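Local coordinates for protein carboxylesterase (Ferroplasma acidiphilum, PDB 3WJ2) that probably hydrolyses carboxylic esters as a carboxylesterase of the alpha/beta-hydrolase fold, at residues L182-L187 with H281-D286; M245-Y250 with G273-G278. All blocks are in the same frame, centred on the assembly; numbering follows the deposited sequence.

Contact 1: L182-L187 with H281-D286; sequences LFYPSL and HGSATD
Y184 drives the edge and hydroxyl end of its phenol into the loop H281-A284 in a mixed aromatic and polar contact at the C-terminal end of strand 180-183 of the alpha/beta-hydrolase sheet, joining it to the loop between strand 271-280 and helix 291-303. H281 also touches S156 of a GxSxG sequence and D251, an arrangement consistent with the Ser-His-Asp triad of this fold. The two rings form an edge-to-face pair, centroids 4.8 Å apart and planes at 65°. The Y184 edge does the touching, its CD1 sitting 3.3 Å above the H281 ring plane and offset toward the rim. With chi1 at 46°, CG of Y184 lies between its backbone N and carbonyl carbon, and the ring reaches out past G282 to the start of the following turn. There A284 N donates to Y184 OH (3.0 Å), a rather bent bond of 136° at the hydrogen that arrives near the ring plane. Y184 CE2 runs 3.5 Å from S283 OG, a hydroxyl whose hydrogen bond goes to N248 OD1. The same A284 methyl that lies beside Y184 OH also meets F183, CB to CD1 at 3.7 Å. A phenylalanine in place of Y184 could keep the ring pair with H281 but would probably leave A284 N without its side-chain acceptor and the water that bridges to T285 without the phenol hydroxyl. That water lies in the plane of the Y184 ring at its edge, 2.6 Å from Y184 OH and 2.7 Å from T285 OG1.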
loop_
_atom_site.group_PDB
_atom_site.type_symbol
_atom_site.label_atom_id
_atom_site.label_comp_id
_atom_site.label_asym_id
_atom_site.label_seq_id
_atom_site.Cartn_x
_atom_site.Cartn_y
_atom_site.Cartn_z
ATOM N N LEU B 182 -16.353 13.352 -10.450
ATOM C CA LEU B 182 -16.338 11.899 -10.669
ATOM C C LEU B 182 -16.298 11.204 -9.330
ATOM O O LEU B 182 -15.274 11.096 -8.683
ATOM C CB LEU B 182 -15.002 11.475 -11.460
ATOM C CG LEU B 182 -14.870 12.285 -12.771
ATOM C CD1 LEU B 182 -13.439 11.966 -13.403
ATOM C CD2 LEU B 182 -15.983 12.053 -13.810
ATOM N N PHE B 183 -17.457 10.605 -8.940
ATOM C CA PHE B 183 -17.400 9.786 -7.736
ATOM C C PHE B 183 -17.134 8.364 -8.134
ATOM O O PHE B 183 -17.951 7.644 -8.769
ATOM C CB PHE B 183 -18.865 9.811 -7.047
ATOM C CG PHE B 183 -19.164 11.077 -6.315
ATOM C CD1 PHE B 183 -18.813 11.219 -4.974
ATOM C CD2 PHE B 183 -19.920 12.099 -6.957
ATOM C CE1 PHE B 183 -19.051 12.452 -4.314
ATOM C CE2 PHE B 183 -20.210 13.330 -6.266
ATOM C CZ PHE B 183 -19.804 13.462 -4.935
ATOM N N TYR B 184 -15.911 7.922 -7.752
ATOM C CA TYR B 184 -15.474 6.531 -7.959
ATOM C C TYR B 184 -15.945 5.879 -9.289
ATOM O O TYR B 184 -16.616 4.806 -9.329
ATOM C CB TYR B 184 -15.794 5.649 -6.702
ATOM C CG TYR B 184 -17.189 5.831 -6.138
ATOM C CD1 TYR B 184 -18.207 5.055 -6.644
ATOM C CD2 TYR B 184 -17.383 6.806 -5.153
ATOM C CE1 TYR B 184 -19.518 5.220 -6.041
ATOM C CE2 TYR B 184 -18.620 6.982 -4.537
ATOM C CZ TYR B 184 -19.625 6.194 -5.027
ATOM O OH TYR B 184 -20.941 6.384 -4.475
ATOM N N PRO B 185 -15.465 6.423 -10.461
ATOM C CA PRO B 185 -15.866 5.830 -11.735
ATOM C C PRO B 185 -15.186 4.432 -11.992
ATOM O O PRO B 185 -14.077 4.176 -11.452
ATOM C CB PRO B 185 -15.198 6.765 -12.773
ATOM C CG PRO B 185 -14.113 7.537 -11.991
ATOM C CD PRO B 185 -14.677 7.652 -10.530
ATOM N N SER B 186 -15.814 3.608 -12.813
ATOM C CA SER B 186 -15.134 2.453 -13.434
ATOM C C SER B 186 -14.308 3.132 -14.584
ATOM O O SER B 186 -14.767 4.112 -15.224
ATOM C CB SER B 186 -16.091 1.344 -13.856
ATOM O OG SER B 186 -17.146 1.989 -14.619
ATOM N N LEU B 187 -13.056 2.814 -14.773
ATOM C CA LEU B 187 -12.342 3.496 -15.827
ATOM C C LEU B 187 -11.493 2.570 -16.735
ATOM O O LEU B 187 -10.901 3.025 -17.753
ATOM C CB LEU B 187 -11.345 4.459 -15.227
ATOM C CG LEU B 187 -11.975 5.708 -14.517
ATOM C CD1 LEU B 187 -10.848 6.347 -13.607
ATOM C CD2 LEU B 187 -12.562 6.668 -15.487
ATOM N N HIS B 281 -17.260 1.128 -1.936
ATOM C CA HIS B 281 -17.953 1.513 -3.176
ATOM C C HIS B 281 -19.409 1.817 -2.882
ATOM O O HIS B 281 -20.010 1.180 -2.007
ATOM C CB HIS B 281 -17.873 0.403 -4.221
ATOM C CG HIS B 281 -18.077 0.937 -5.621
ATOM N ND1 HIS B 281 -19.261 0.842 -6.354
ATOM C CD2 HIS B 281 -17.199 1.579 -6.409
ATOM C CE1 HIS B 281 -19.075 1.393 -7.527
ATOM N NE2 HIS B 281 -17.844 1.833 -7.611
ATOM N N GLY B 282 -19.916 2.893 -3.446
ATOM C CA GLY B 282 -21.321 3.249 -3.211
ATOM C C GLY B 282 -21.411 4.231 -2.088
ATOM O O GLY B 282 -22.510 4.656 -1.768
ATOM N N SER B 283 -20.281 4.708 -1.508
ATOM C CA SER B 283 -20.320 5.547 -0.300
ATOM C C SER B 283 -21.204 6.807 -0.508
ATOM O O SER B 283 -21.940 7.190 0.396
ATOM C CB SER B 283 -18.962 5.991 0.141
ATOM O OG SER B 283 -18.326 6.600 -1.024
ATOM N N ALA B 284 -21.148 7.458 -1.666
ATOM C CA ALA B 284 -21.902 8.703 -1.852
ATOM C C ALA B 284 -23.411 8.452 -1.782
ATOM O O ALA B 284 -24.063 9.311 -1.176
ATOM C CB ALA B 284 -21.505 9.328 -3.178
ATOM N N THR B 285 -23.865 7.390 -2.412
ATOM C CA THR B 285 -25.302 7.124 -2.413
ATOM C C THR B 285 -25.635 6.530 -1.048
ATOM O O THR B 285 -26.863 6.398 -0.760
ATOM C CB THR B 285 -25.719 6.345 -3.606
ATOM O OG1 THR B 285 -24.854 5.236 -3.815
ATOM C CG2 THR B 285 -25.768 7.238 -4.871
ATOM N N ASP B 286 -24.638 6.177 -0.236
ATOM C CA ASP B 286 -24.906 5.768 1.187
ATOM C C ASP B 286 -24.947 6.927 2.158
ATOM O O ASP B 286 -24.792 6.729 3.366
ATOM C CB ASP B 286 -23.817 4.809 1.607
ATOM C CG ASP B 286 -23.818 3.544 0.839
ATOM O OD1 ASP B 286 -24.818 3.136 0.214
ATOM O OD2 ASP B 286 -22.705 2.865 0.830
HETATM O O HOH W 1 -22.910 5.104 -5.687
#

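Contact 2: M245-Y250 with G273-G278; sequences MVTNEY and GIRGIG
M245-N248 and G273-G276 are adjacent parallel strands of a beta-alpha-beta crossover, connected through helix 254-266 at the edge of this chain's part of the alpha/beta-hydrolase sheet. Backbone bonds zip them together: I274 N gives to M245 O and T247 N to I274 O, then G276 N gives to T247 O (2.8 Å) and E249 N to G276 O. CA-H...O contacts back the pairing, as from V246 CA to I274 O (3.4 Å). The axes of the two short strand segments cross at -23°.

Apolar contact is found on the V246-I274 face, where the two side chains stand side by side with V246 CG2 4.2 Å from I274 CG1. On the opposite face T247 crosses R275 obliquely, its OG1 lying 3.3 Å from R275 CB. Both polar ends converge on E258 of helix 254-266, whose carboxylate accepts a hydrogen bond from T247 OG1 and forms a salt bridge with R275 NE. R275 also pairs antiparallel with a strand of the second subunit, carrying the sheet across the interface.

Beyond the strand pair, the side chains of E249 and Y250 make the contact with G278. The E249 chain, with chi1 at -173° and extended beyond CG, passes CG over the centre of the Y250 ring and carries its carboxylate to the G278 backbone, while Y250 CE2 meets G278 CA at the ring edge, 3.7 Å away. The carboxylate is shared: OE2 forms salt bridges with K262 of the second subunit and R194 of the third, and E249 OE1, through its anti lone pair, accepts from G278 N at 2.8 Å.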
loop_
_atom_site.group_PDB
_atom_site.type_symbol
_atom_site.label_atom_id
_atom_site.label_comp_id
_atom_site.label_asym_id
_atom_site.label_seq_id
_atom_site.Cartn_x
_atom_site.Cartn_y
_atom_site.Cartn_z
ATOM N N MET B 245 -12.241 14.237 -8.221
ATOM C CA MET B 245 -12.229 12.764 -8.199
ATOM C C MET B 245 -12.352 12.345 -6.756
ATOM O O MET B 245 -11.621 12.817 -5.898
ATOM C CB MET B 245 -10.921 12.143 -8.746
ATOM C CG MET B 245 -10.843 10.643 -8.534
ATOM S SD MET B 245 -11.915 9.732 -9.713
ATOM C CE MET B 245 -10.944 9.855 -11.292
ATOM N N VAL B 246 -13.364 11.481 -6.508
ATOM C CA VAL B 246 -13.492 10.909 -5.129
ATOM C C VAL B 246 -13.326 9.425 -5.286
ATOM O O VAL B 246 -13.991 8.745 -6.047
ATOM C CB VAL B 246 -14.950 11.182 -4.621
ATOM C CG1 VAL B 246 -15.116 10.533 -3.233
ATOM C CG2 VAL B 246 -15.185 12.757 -4.566
ATOM N N THR B 247 -12.392 8.869 -4.513
ATOM C CA THR B 247 -12.225 7.408 -4.451
ATOM C C THR B 247 -12.467 6.978 -3.004
ATOM O O THR B 247 -12.588 7.789 -2.074
ATOM C CB THR B 247 -10.706 7.034 -4.803
ATOM O OG1 THR B 247 -9.876 7.410 -3.704
ATOM C CG2 THR B 247 -10.288 7.848 -6.034
ATOM N N ASN B 248 -12.645 5.660 -2.893
ATOM C CA ASN B 248 -12.934 5.089 -1.534
ATOM C C ASN B 248 -11.766 4.167 -1.164
ATOM O O ASN B 248 -11.312 3.393 -2.002
ATOM C CB ASN B 248 -14.158 4.181 -1.664
ATOM C CG ASN B 248 -15.378 4.961 -2.195
ATOM O OD1 ASN B 248 -15.823 5.901 -1.564
ATOM N ND2 ASN B 248 -15.892 4.540 -3.317
ATOM N N GLU B 249 -11.348 4.273 0.091
ATOM C CA GLU B 249 -10.238 3.351 0.537
ATOM C C GLU B 249 -10.440 1.879 0.261
ATOM O O GLU B 249 -9.543 1.223 -0.285
ATOM C CB GLU B 249 -10.024 3.599 2.039
ATOM C CG GLU B 249 -8.794 2.823 2.501
ATOM C CD GLU B 249 -8.436 3.122 3.928
ATOM O OE1 GLU B 249 -9.156 3.779 4.675
ATOM O OE2 GLU B 249 -7.294 2.702 4.310
ATOM N N TYR B 250 -11.643 1.373 0.558
ATOM C CA TYR B 250 -11.813 -0.096 0.484
ATOM C C TYR B 250 -12.713 -0.481 -0.662
ATOM O O TYR B 250 -13.874 -0.787 -0.483
ATOM C CB TYR B 250 -12.453 -0.483 1.835
ATOM C CG TYR B 250 -11.478 -0.337 3.023
ATOM C CD1 TYR B 250 -10.329 -1.097 3.069
ATOM C CD2 TYR B 250 -11.748 0.535 4.031
ATOM C CE1 TYR B 250 -9.426 -0.924 4.180
ATOM C CE2 TYR B 250 -10.950 0.659 5.156
ATOM C CZ TYR B 250 -9.779 -0.084 5.190
ATOM O OH TYR B 250 -8.966 -0.001 6.306
ATOM N N GLY B 273 -8.127 15.358 -6.116
ATOM C CA GLY B 273 -8.533 13.991 -5.854
ATOM C C GLY B 273 -8.513 13.744 -4.352
ATOM O O GLY B 273 -7.498 14.042 -3.687
ATOM N N ILE B 274 -9.611 13.125 -3.838
ATOM C CA ILE B 274 -9.617 12.744 -2.386
ATOM C C ILE B 274 -10.010 11.302 -2.257
ATOM O O ILE B 274 -10.909 10.865 -2.981
ATOM C CB ILE B 274 -10.536 13.654 -1.513
ATOM C CG1 ILE B 274 -11.907 13.735 -2.164
ATOM C CG2 ILE B 274 -9.901 15.075 -1.321
ATOM C CD1 ILE B 274 -12.974 14.347 -1.203
ATOM N N ARG B 275 -9.310 10.548 -1.374
ATOM C CA ARG B 275 -9.704 9.173 -1.006
ATOM C C ARG B 275 -10.377 9.211 0.337
ATOM O O ARG B 275 -9.821 9.796 1.275
ATOM C CB ARG B 275 -8.443 8.293 -0.898
ATOM C CG ARG B 275 -8.757 6.901 -0.371
ATOM C CD ARG B 275 -7.460 6.210 0.179
ATOM N NE ARG B 275 -6.582 5.821 -0.943
ATOM C CZ ARG B 275 -5.648 4.870 -0.752
ATOM N NH1 ARG B 275 -5.396 4.377 0.514
ATOM N NH2 ARG B 275 -4.978 4.464 -1.864
ATOM N N GLY B 276 -11.606 8.667 0.348
ATOM C CA GLY B 276 -12.328 8.660 1.673
ATOM C C GLY B 276 -11.826 7.523 2.522
ATOM O O GLY B 276 -11.939 6.341 2.105
ATOM N N ILE B 277 -11.298 7.903 3.698
ATOM C CA ILE B 277 -10.693 6.890 4.608
ATOM C C ILE B 277 -11.842 6.060 5.208
ATOM O O ILE B 277 -12.845 6.608 5.680
ATOM C CB ILE B 277 -9.849 7.607 5.617
ATOM C CG1 ILE B 277 -8.598 8.159 4.881
ATOM C CG2 ILE B 277 -9.322 6.565 6.696
ATOM C CD1 ILE B 277 -7.954 9.309 5.697
ATOM N N GLY B 278 -11.693 4.759 5.120
ATOM C CA GLY B 278 -12.750 3.851 5.628
ATOM C C GLY B 278 -13.941 3.699 4.740
ATOM O O GLY B 278 -14.908 2.997 5.127
#

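Overall arrangement
The centres of contacts 1 and 2 lie about 9 Å apart on one sheet, in which strands 180-183, 243-248 and 271-280 are consecutive neighbours. Along the chain the order is 182-187, 245-250, 273-278, 281-286, and both segments of contact 2 therefore fall between those of contact 1. The two are in direct touch: Y184 N probably hydrogen-bonds V246 O (2.7 Å), and P185 CD packs on M245 SD. Contact 2 forms the outer strand pair of the chain and takes part in the subunit interface. Contact 1 lies at the C-terminal strand ends, where H281 touches S156 of the probable nucleophile elbow, linking that region to the sheet edge.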